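Local structure of GTP cyclohydrolase 1 type 2 homolog (Thermus thermophilus, 2YYB) at residues Met1-Tyr9 and Leu28-Val36; Leu10-Gln21 and Tyr94-Glu105. The protein is of unknown function but belongs to the GTP cyclohydrolase I type 2/NIF3 family and probably binds divalent metal ions. One frame throughout, in Å; residues are numbered along the deposited sequence.

Contact 1: residues Met1-Tyr9 and Leu28-Val36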
loop_
_atom_site.group_PDB
_atom_site.type_symbol
_atom_site.label_atom_id
_atom_site.label_comp_id
_atom_site.label_asym_id
_atom_site.label_seq_id
_atom_site.Cartn_x
_atom_site.Cartn_y
_atom_site.Cartn_z
ATOM N N MET A 1 26.913 -0.287 36.734
ATOM C CA MET A 1 26.337 -1.420 35.961
ATOM C C MET A 1 26.722 -1.333 34.491
ATOM O O MET A 1 26.904 -0.243 33.952
ATOM C CB MET A 1 24.812 -1.436 36.104
ATOM C CG MET A 1 24.126 -2.449 35.198
ATOM S SD MET A 1 22.493 -2.969 35.754
ATOM C CE MET A 1 22.245 -4.441 34.727
ATOM N N ASP A 2 26.886 -2.488 33.857
ATOM C CA ASP A 2 27.236 -2.530 32.450
ATOM C C ASP A 2 26.002 -2.092 31.652
ATOM O O ASP A 2 24.925 -2.663 31.816
ATOM C CB ASP A 2 27.647 -3.952 32.064
ATOM C CG ASP A 2 27.910 -4.094 30.591
ATOM O OD1 ASP A 2 28.046 -3.049 29.920
ATOM O OD2 ASP A 2 27.986 -5.237 30.099
ATOM N N ARG A 3 26.163 -1.076 30.805
ATOM C CA ARG A 3 25.055 -0.553 30.019
ATOM C C ARG A 3 24.410 -1.581 29.113
ATOM O O ARG A 3 23.200 -1.584 28.930
ATOM C CB ARG A 3 25.512 0.644 29.170
ATOM C CG ARG A 3 24.615 0.967 27.967
ATOM C CD ARG A 3 25.345 0.620 26.685
ATOM N NE ARG A 3 26.363 1.623 26.411
ATOM C CZ ARG A 3 27.467 1.425 25.694
ATOM N NH1 ARG A 3 27.731 0.246 25.156
ATOM N NH2 ARG A 3 28.322 2.426 25.518
ATOM N N ASP A 4 25.217 -2.451 28.537
ATOM C CA ASP A 4 24.689 -3.453 27.636
ATOM C C ASP A 4 23.788 -4.476 28.339
ATOM O O ASP A 4 22.872 -5.020 27.721
ATOM C CB ASP A 4 25.854 -4.113 26.893
ATOM C CG ASP A 4 26.586 -3.127 25.986
ATOM O OD1 ASP A 4 27.815 -3.256 25.804
ATOM O OD2 ASP A 4 25.920 -2.214 25.448
ATOM N N GLU A 5 24.028 -4.732 29.623
ATOM C CA GLU A 5 23.178 -5.669 30.352
ATOM C C GLU A 5 21.888 -4.958 30.728
ATOM O O GLU A 5 20.808 -5.548 30.698
ATOM C CB GLU A 5 23.857 -6.157 31.626
ATOM C CG GLU A 5 25.178 -6.818 31.396
ATOM C CD GLU A 5 25.825 -7.234 32.697
ATOM O OE1 GLU A 5 25.535 -6.582 33.736
ATOM O OE2 GLU A 5 26.629 -8.200 32.677
ATOM N N LEU A 6 22.018 -3.688 31.101
ATOM C CA LEU A 6 20.862 -2.884 31.454
ATOM C C LEU A 6 19.938 -2.820 30.226
ATOM O O LEU A 6 18.730 -2.996 30.348
ATOM C CB LEU A 6 21.285 -1.466 31.856
ATOM C CG LEU A 6 20.566 -0.803 33.045
ATOM C CD1 LEU A 6 20.492 0.722 32.831
ATOM C CD2 LEU A 6 19.171 -1.390 33.208
ATOM N N VAL A 7 20.500 -2.588 29.044
ATOM C CA VAL A 7 19.670 -2.520 27.854
ATOM C C VAL A 7 19.013 -3.881 27.566
ATOM O O VAL A 7 17.829 -3.943 27.220
ATOM C CB VAL A 7 20.481 -2.043 26.623
ATOM C CG1 VAL A 7 19.628 -2.122 25.379
ATOM C CG2 VAL A 7 20.941 -0.606 26.827
ATOM N N ARG A 8 19.771 -4.962 27.730
ATOM C CA ARG A 8 19.251 -6.306 27.503
ATOM C C ARG A 8 18.106 -6.594 28.468
ATOM O O ARG A 8 17.035 -7.058 28.059
ATOM C CB ARG A 8 20.356 -7.338 27.712
ATOM C CG ARG A 8 20.575 -8.298 26.561
ATOM C CD ARG A 8 22.058 -8.408 26.265
ATOM N NE ARG A 8 22.844 -8.458 27.496
ATOM C CZ ARG A 8 24.143 -8.170 27.568
ATOM N NH1 ARG A 8 24.805 -7.814 26.471
ATOM N NH2 ARG A 8 24.778 -8.218 28.739
ATOM N N TYR A 9 18.330 -6.312 29.749
ATOM C CA TYR A 9 17.300 -6.540 30.747
ATOM C C TYR A 9 16.037 -5.771 30.388
ATOM O O TYR A 9 14.959 -6.361 30.284
ATOM C CB TYR A 9 17.765 -6.098 32.125
ATOM C CG TYR A 9 16.684 -6.223 33.182
ATOM C CD1 TYR A 9 16.285 -7.484 33.665
ATOM C CD2 TYR A 9 16.070 -5.088 33.721
ATOM C CE1 TYR A 9 15.303 -7.606 34.670
ATOM C CE2 TYR A 9 15.092 -5.202 34.717
ATOM C CZ TYR A 9 14.717 -6.462 35.186
ATOM O OH TYR A 9 13.771 -6.565 36.178
ATOM N N LEU A 28 17.407 1.274 23.216
ATOM C CA LEU A 28 18.475 2.261 23.307
ATOM C C LEU A 28 18.505 3.096 22.035
ATOM O O LEU A 28 18.833 2.589 20.970
ATOM C CB LEU A 28 19.837 1.575 23.496
ATOM C CG LEU A 28 21.055 2.494 23.657
ATOM C CD1 LEU A 28 20.996 3.272 24.963
ATOM C CD2 LEU A 28 22.302 1.649 23.629
ATOM N N GLN A 29 18.177 4.379 22.143
ATOM C CA GLN A 29 18.167 5.248 20.973
ATOM C C GLN A 29 19.491 5.957 20.758
ATOM O O GLN A 29 19.860 6.214 19.629
ATOM C CB GLN A 29 17.049 6.290 21.080
ATOM C CG GLN A 29 15.669 5.698 21.274
ATOM C CD GLN A 29 14.558 6.673 20.887
ATOM O OE1 GLN A 29 14.640 7.874 21.171
ATOM N NE2 GLN A 29 13.509 6.153 20.246
ATOM N N VAL A 30 20.188 6.302 21.838
ATOM C CA VAL A 30 21.485 6.959 21.719
ATOM C C VAL A 30 22.429 6.354 22.736
ATOM O O VAL A 30 22.124 6.282 23.925
ATOM C CB VAL A 30 21.402 8.495 21.943
ATOM C CG1 VAL A 30 22.789 9.115 21.794
ATOM C CG2 VAL A 30 20.447 9.127 20.940
ATOM N N GLU A 31 23.579 5.906 22.255
ATOM C CA GLU A 31 24.577 5.275 23.104
ATOM C C GLU A 31 25.415 6.307 23.875
ATOM O O GLU A 31 25.677 7.397 23.376
ATOM C CB GLU A 31 25.458 4.380 22.229
ATOM C CG GLU A 31 26.589 3.652 22.946
ATOM C CD GLU A 31 27.511 2.941 21.961
ATOM O OE1 GLU A 31 27.073 1.947 21.347
ATOM O OE2 GLU A 31 28.667 3.384 21.783
ATOM N N GLY A 32 25.798 5.944 25.106
ATOM C CA GLY A 32 26.602 6.787 25.986
ATOM C C GLY A 32 27.631 5.931 26.720
ATOM O O GLY A 32 28.085 4.920 26.179
ATOM N N LYS A 33 27.992 6.316 27.943
ATOM C CA LYS A 33 28.974 5.580 28.746
ATOM C C LYS A 33 28.637 4.101 28.887
ATOM O O LYS A 33 27.464 3.729 29.022
ATOM C CB LYS A 33 29.040 6.121 30.174
ATOM C CG LYS A 33 29.452 7.538 30.352
ATOM C CD LYS A 33 29.128 7.968 31.774
ATOM C CE LYS A 33 29.465 9.438 31.946
ATOM N NZ LYS A 33 28.997 10.021 33.243
ATOM N N ARG A 34 29.665 3.260 28.914
ATOM C CA ARG A 34 29.431 1.837 29.085
ATOM C C ARG A 34 29.173 1.485 30.568
ATOM O O ARG A 34 28.577 0.444 30.864
ATOM C CB ARG A 34 30.611 1.028 28.554
ATOM C CG ARG A 34 30.314 -0.461 28.423
ATOM C CD ARG A 34 31.493 -1.238 27.809
ATOM N NE ARG A 34 31.113 -2.597 27.418
ATOM C CZ ARG A 34 30.601 -3.520 28.238
ATOM N NH1 ARG A 34 30.407 -3.243 29.524
ATOM N NH2 ARG A 34 30.265 -4.721 27.765
ATOM N N THR A 35 29.592 2.348 31.489
ATOM C CA THR A 35 29.387 2.070 32.907
ATOM C C THR A 35 28.344 2.997 33.525
ATOM O O THR A 35 28.586 4.187 33.742
ATOM C CB THR A 35 30.719 2.159 33.702
ATOM O OG1 THR A 35 31.589 1.106 33.284
ATOM C CG2 THR A 35 30.484 2.000 35.177
ATOM N N VAL A 36 27.175 2.437 33.815
ATOM C CA VAL A 36 26.080 3.215 34.379
ATOM C C VAL A 36 26.159 3.311 35.890
ATOM O O VAL A 36 26.342 2.313 36.567
ATOM C CB VAL A 36 24.711 2.612 33.970
ATOM C CG1 VAL A 36 23.591 3.488 34.449
ATOM C CG2 VAL A 36 24.644 2.482 32.466
#

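Contact 2: residues Leu10-Gln21 and Tyr94-Glu105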
loop_
_atom_site.group_PDB
_atom_site.type_symbol
_atom_site.label_atom_id
_atom_site.label_comp_id
_atom_site.label_asym_id
_atom_site.label_seq_id
_atom_site.Cartn_x
_atom_site.Cartn_y
_atom_site.Cartn_z
ATOM N N LEU A 10 16.168 -4.458 30.193
ATOM C CA LEU A 10 15.017 -3.623 29.855
ATOM C C LEU A 10 14.244 -4.106 28.637
ATOM O O LEU A 10 13.017 -4.166 28.665
ATOM C CB LEU A 10 15.453 -2.177 29.664
ATOM C CG LEU A 10 15.872 -1.552 30.996
ATOM C CD1 LEU A 10 16.334 -0.113 30.787
ATOM C CD2 LEU A 10 14.690 -1.605 31.950
ATOM N N ASP A 11 14.946 -4.461 27.571
ATOM C CA ASP A 11 14.261 -4.946 26.385
ATOM C C ASP A 11 13.475 -6.203 26.771
ATOM O O ASP A 11 12.372 -6.454 26.269
ATOM C CB ASP A 11 15.268 -5.277 25.287
ATOM C CG ASP A 11 15.992 -4.043 24.761
ATOM O OD1 ASP A 11 17.026 -4.213 24.093
ATOM O OD2 ASP A 11 15.528 -2.905 25.002
ATOM N N ALA A 12 14.041 -6.981 27.684
ATOM C CA ALA A 12 13.406 -8.213 28.130
ATOM C C ALA A 12 12.194 -7.930 29.003
ATOM O O ALA A 12 11.084 -8.385 28.711
ATOM C CB ALA A 12 14.402 -9.054 28.900
ATOM N N TYR A 13 12.427 -7.170 30.069
ATOM C CA TYR A 13 11.405 -6.812 31.038
ATOM C C TYR A 13 10.201 -6.140 30.426
ATOM O O TYR A 13 9.074 -6.399 30.836
ATOM C CB TYR A 13 12.005 -5.900 32.108
ATOM C CG TYR A 13 11.054 -5.520 33.219
ATOM C CD1 TYR A 13 10.553 -6.478 34.105
ATOM C CD2 TYR A 13 10.668 -4.199 33.394
ATOM C CE1 TYR A 13 9.689 -6.118 35.143
ATOM C CE2 TYR A 13 9.809 -3.824 34.421
ATOM C CZ TYR A 13 9.320 -4.783 35.296
ATOM O OH TYR A 13 8.477 -4.388 36.320
ATOM N N LEU A 14 10.436 -5.261 29.457
ATOM C CA LEU A 14 9.357 -4.538 28.797
ATOM C C LEU A 14 8.917 -5.320 27.571
ATOM O O LEU A 14 7.904 -5.005 26.955
ATOM C CB LEU A 14 9.847 -3.145 28.391
ATOM C CG LEU A 14 10.431 -2.314 29.540
ATOM C CD1 LEU A 14 11.133 -1.087 28.991
ATOM C CD2 LEU A 14 9.325 -1.909 30.499
ATOM N N ARG A 15 9.680 -6.363 27.249
ATOM C CA ARG A 15 9.423 -7.206 26.087
ATOM C C ARG A 15 8.936 -6.365 24.913
ATOM O O ARG A 15 7.816 -6.502 24.441
ATOM C CB ARG A 15 8.428 -8.330 26.426
ATOM C CG ARG A 15 7.220 -7.920 27.236
ATOM C CD ARG A 15 6.623 -9.122 27.959
ATOM N NE ARG A 15 5.852 -8.696 29.124
ATOM C CZ ARG A 15 5.577 -9.465 30.178
ATOM N NH1 ARG A 15 6.008 -10.725 30.227
ATOM N NH2 ARG A 15 4.888 -8.964 31.200
ATOM N N ILE A 16 9.821 -5.497 24.450
ATOM C CA ILE A 16 9.536 -4.592 23.353
ATOM C C ILE A 16 9.329 -5.286 22.015
ATOM O O ILE A 16 8.993 -4.637 21.023
ATOM C CB ILE A 16 10.676 -3.565 23.208
ATOM C CG1 ILE A 16 11.982 -4.283 22.837
ATOM C CG2 ILE A 16 10.843 -2.805 24.521
ATOM C CD1 ILE A 16 13.115 -3.355 22.447
ATOM N N GLN A 17 9.537 -6.597 21.972
ATOM C CA GLN A 17 9.352 -7.327 20.718
ATOM C C GLN A 17 7.863 -7.580 20.470
ATOM O O GLN A 17 7.450 -7.918 19.358
ATOM C CB GLN A 17 10.116 -8.657 20.737
ATOM C CG GLN A 17 9.672 -9.632 21.820
ATOM C CD GLN A 17 10.167 -9.258 23.214
ATOM O OE1 GLN A 17 9.800 -9.895 24.204
ATOM N NE2 GLN A 17 11.007 -8.225 23.295
ATOM N N ASP A 18 7.066 -7.394 21.515
ATOM C CA ASP A 18 5.629 -7.593 21.434
ATOM C C ASP A 18 4.876 -6.408 20.832
ATOM O O ASP A 18 3.676 -6.503 20.572
ATOM C CB ASP A 18 5.065 -7.879 22.825
ATOM C CG ASP A 18 5.438 -9.253 23.336
ATOM O OD1 ASP A 18 5.025 -9.578 24.466
ATOM O OD2 ASP A 18 6.136 -10.003 22.616
ATOM N N PHE A 19 5.568 -5.294 20.613
ATOM C CA PHE A 19 4.914 -4.109 20.055
ATOM C C PHE A 19 5.625 -3.630 18.793
ATOM O O PHE A 19 6.061 -2.476 18.724
ATOM C CB PHE A 19 4.901 -2.974 21.085
ATOM C CG PHE A 19 4.503 -3.408 22.474
ATOM C CD1 PHE A 19 5.301 -4.298 23.200
ATOM C CD2 PHE A 19 3.352 -2.895 23.077
ATOM C CE1 PHE A 19 4.965 -4.665 24.500
ATOM C CE2 PHE A 19 3.005 -3.258 24.383
ATOM C CZ PHE A 19 3.817 -4.144 25.095
ATOM N N PRO A 20 5.716 -4.503 17.767
ATOM C CA PRO A 20 6.364 -4.256 16.467
ATOM C C PRO A 20 5.730 -3.178 15.593
ATOM O O PRO A 20 6.307 -2.777 14.586
ATOM C CB PRO A 20 6.305 -5.622 15.795
ATOM C CG PRO A 20 4.955 -6.126 16.252
ATOM C CD PRO A 20 4.984 -5.786 17.739
ATOM N N GLN A 21 4.547 -2.714 15.978
ATOM C CA GLN A 21 3.838 -1.692 15.213
ATOM C C GLN A 21 3.888 -0.305 15.875
ATOM O O GLN A 21 3.029 0.555 15.626
ATOM C CB GLN A 21 2.378 -2.126 15.005
ATOM C CG GLN A 21 1.467 -2.029 16.240
ATOM C CD GLN A 21 2.016 -2.742 17.470
ATOM O OE1 GLN A 21 2.674 -3.782 17.369
ATOM N NE2 GLN A 21 1.724 -2.191 18.646
ATOM N N TYR A 94 17.476 5.831 26.439
ATOM C CA TYR A 94 16.657 4.629 26.280
ATOM C C TYR A 94 15.179 5.067 26.206
ATOM O O TYR A 94 14.643 5.697 27.139
ATOM C CB TYR A 94 16.862 3.680 27.467
ATOM C CG TYR A 94 16.167 2.349 27.305
ATOM C CD1 TYR A 94 16.806 1.288 26.685
ATOM C CD2 TYR A 94 14.859 2.164 27.736
ATOM C CE1 TYR A 94 16.158 0.054 26.493
ATOM C CE2 TYR A 94 14.199 0.949 27.557
ATOM C CZ TYR A 94 14.855 -0.109 26.937
ATOM O OH TYR A 94 14.239 -1.339 26.794
ATOM N N ALA A 95 14.517 4.738 25.105
ATOM C CA ALA A 95 13.127 5.137 24.939
ATOM C C ALA A 95 12.172 3.939 25.019
ATOM O O ALA A 95 12.453 2.868 24.468
ATOM C CB ALA A 95 12.957 5.895 23.589
ATOM N N ALA A 96 11.056 4.130 25.719
ATOM C CA ALA A 96 10.036 3.086 25.884
ATOM C C ALA A 96 8.653 3.719 25.704
ATOM O O ALA A 96 8.153 4.400 26.601
ATOM C CB ALA A 96 10.149 2.444 27.272
ATOM N N HIS A 97 8.046 3.482 24.539
ATOM C CA HIS A 97 6.741 4.052 24.208
ATOM C C HIS A 97 5.534 3.183 24.603
ATOM O O HIS A 97 5.123 3.162 25.771
ATOM C CB HIS A 97 6.679 4.341 22.711
ATOM C CG HIS A 97 5.515 5.188 22.310
ATOM N ND1 HIS A 97 5.119 5.328 20.999
ATOM C CD2 HIS A 97 4.691 5.977 23.040
ATOM C CE1 HIS A 97 4.102 6.170 20.936
ATOM N NE2 HIS A 97 3.822 6.580 22.163
ATOM N N LEU A 98 4.965 2.478 23.625
ATOM C CA LEU A 98 3.805 1.641 23.895
ATOM C C LEU A 98 4.058 0.609 24.995
ATOM O O LEU A 98 3.231 0.430 25.886
ATOM C CB LEU A 98 3.339 0.922 22.619
ATOM C CG LEU A 98 2.764 1.770 21.471
ATOM C CD1 LEU A 98 2.311 0.838 20.351
ATOM C CD2 LEU A 98 1.600 2.622 21.951
ATOM N N PRO A 99 5.213 -0.076 24.954
ATOM C CA PRO A 99 5.510 -1.082 25.972
ATOM C C PRO A 99 5.542 -0.564 27.405
ATOM O O PRO A 99 5.242 -1.310 28.335
ATOM C CB PRO A 99 6.841 -1.660 25.504
ATOM C CG PRO A 99 7.462 -0.530 24.783
ATOM C CD PRO A 99 6.328 0.052 24.004
ATOM N N LEU A 100 5.890 0.707 27.588
ATOM C CA LEU A 100 5.927 1.286 28.928
ATOM C C LEU A 100 4.500 1.681 29.259
ATOM O O LEU A 100 4.111 1.747 30.423
ATOM C CB LEU A 100 6.814 2.537 28.971
ATOM C CG LEU A 100 7.560 2.895 30.267
ATOM C CD1 LEU A 100 7.844 4.402 30.291
ATOM C CD2 LEU A 100 6.755 2.504 31.486
ATOM N N ASP A 101 3.721 1.966 28.219
ATOM C CA ASP A 101 2.327 2.345 28.394
ATOM C C ASP A 101 1.563 1.125 28.944
ATOM O O ASP A 101 0.903 1.208 29.987
ATOM C CB ASP A 101 1.736 2.828 27.043
ATOM C CG ASP A 101 1.719 4.359 26.914
ATOM O OD1 ASP A 101 1.803 4.910 25.795
ATOM O OD2 ASP A 101 1.609 5.039 27.949
ATOM N N ALA A 102 1.727 -0.017 28.279
ATOM C CA ALA A 102 1.036 -1.258 28.624
ATOM C C ALA A 102 1.532 -2.099 29.785
ATOM O O ALA A 102 0.740 -2.763 30.443
ATOM C CB ALA A 102 0.951 -2.145 27.391
ATOM N N HIS A 103 2.831 -2.097 30.038
ATOM C CA HIS A 103 3.368 -2.930 31.108
ATOM C C HIS A 103 2.476 -3.009 32.349
ATOM O O HIS A 103 2.087 -1.979 32.910
ATOM C CB HIS A 103 4.756 -2.451 31.520
ATOM C CG HIS A 103 5.570 -3.511 32.187
ATOM N ND1 HIS A 103 6.316 -4.428 31.480
ATOM C CD2 HIS A 103 5.704 -3.841 33.494
ATOM C CE1 HIS A 103 6.875 -5.279 32.321
ATOM N NE2 HIS A 103 6.518 -4.945 33.549
ATOM N N GLU A 104 2.178 -4.244 32.774
ATOM C CA GLU A 104 1.328 -4.508 33.948
ATOM C C GLU A 104 1.963 -4.211 35.313
ATOM O O GLU A 104 1.244 -4.000 36.291
ATOM C CB GLU A 104 0.822 -5.966 33.951
ATOM C CG GLU A 104 1.760 -6.988 34.596
ATOM C CD GLU A 104 2.958 -7.332 33.726
ATOM O OE1 GLU A 104 4.008 -7.726 34.291
ATOM O OE2 GLU A 104 2.848 -7.217 32.481
ATOM N N GLU A 105 3.294 -4.199 35.381
ATOM C CA GLU A 105 4.001 -3.922 36.634
ATOM C C GLU A 105 4.370 -2.453 36.834
ATOM O O GLU A 105 4.101 -1.890 37.890
ATOM C CB GLU A 105 5.271 -4.778 36.723
ATOM C CG GLU A 105 5.063 -6.156 37.321
ATOM C CD GLU A 105 4.647 -6.086 38.788
ATOM O OE1 GLU A 105 4.379 -7.154 39.390
ATOM O OE2 GLU A 105 4.592 -4.960 39.343
#

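Contact 1: residues Met1-Tyr9 and Leu28-Val36
An isolated antiparallel beta bridge pairs Asp2 with Thr35, tying the start of helix 3-13 to the chain that leaves strand 27-30. Met1 and Val36 exchange two backbone hydrogen bonds, Met1 N to Val36 O and Val36 N to Met1 O, both 2.7 Å. A third, Arg3 N to Arg34 O at 2.9 Å, carries the pairing into the first helical turn. Asp2 is the N-cap: its OD1, approached from above the carboxylate plane, accepts Asp4 N at 3.2 Å. Arg34 reaches across with an extended chain to make a salt bridge with the Asp2 carboxylate, though the position of its NH1 is doubtful. Over a face of the same guanidinium lies Asp4 OD1, a charge contact without an N-H aimed at it. The Arg3 chain bends at chi2 (-110°) and chi3 (-75°), which lays its guanidinium beside Gly32, whose O receives Arg3 NH2 at 2.6 Å, close to the guanidinium plane. Arg3 NH1 points almost straight at Asp4 OD2 in a salt bridge (3.1 Å, 174°), and these two bonds near its plane fix the rotation of the group. Glu31 CG sits over one face, 3.3 Å from Arg3 NH2, and Arg34 CA over the opposite one; the Glu31 carboxylate stacks on the Arg3 guanidinium, a long charge-only salt bridge, and its OE1 accepts Gly77 N of the second subunit. On the apolar side Val36 CG2 packs on Arg3 CB at 3.9 Å, while Val7 meets Leu28. Together these contacts form a capped helix N-terminus anchored by a short beta pairing and braced by a salt-bridge network.

Contact 2: residues Leu10-Gln21 and Tyr94-Glu105
Leu14, just after helix 3-13 in the chain, sits between Pro99, Tyr94 and His103. Its CB meets Pro99 CB at 4.4 Å. Chi1 of -55° sets CG anti to the carbonyl carbon, which brings its two methyls to different partners. Leu14 CD1 comes to the edge of the Tyr94 ring, 3.9 Å from CE2, and also touches Ala96 CB at 4.0 Å. Leu14 CD2 turns to His103, 4.0 Å from its ND1. The Tyr94 ring has Leu10 CD1 over the centre of one face in a CH-pi contact, 4.0 Å from the centroid, and its OH donates to Asp11 OD2 on the anti side of the carboxylate (2.7 Å). The consecutive residues Leu10 and Asp11 take the face and the hydroxyl of Tyr94. The helix ends in a Schellman motif: Arg15, the C-prime residue with positive phi, lets Ile16 N bond to Asp11 O and Arg15 N to Ala12 O. After this turn, Ile16 and Phe19 pack against helix 98-102, which carries Asp101, a predicted ligand of a divalent metal ion. Phe19 has Pro99 CA over its face, 3.7 Å from the ring centroid, Ala102 CB near the ring plane at the edge and Leu98 CB by CD2. Past the helix, His103 brings NE2 over one face of the Tyr13 ring, the two planes inclined at 41°; Tyr13 also stacks with His224. Nearer the surface, the extended Arg15 chain crosses Glu104 at about a right angle. Arg15 NH2 makes a salt bridge to Glu104 OE2 at 3.0 Å, near the guanidinium plane, but the N-H...O angle is only 123°, so the hydrogen bond is weak.

How the contacts relate
Both contacts use helix 3-13, contact 1 at its N-terminal end and contact 2 at its C-terminal end, and both reach the same mixed sheet, through the neighbouring strands 27-30 and 92-95. They touch where Val7 CG1 and the backbone of Leu28 pack on the Tyr94 ring and where Gln29 meets Ala95. Contact 1 lies farther out, its centre about 21 Å from the chain centre against about 11 Å for the centre of contact 2, and borders a second subunit; its chemistry is mainly charges and backbone pairing. Contact 2 relies more on aromatic and aliphatic packing, keeps its salt bridge near the surface, and includes a predicted metal ligand.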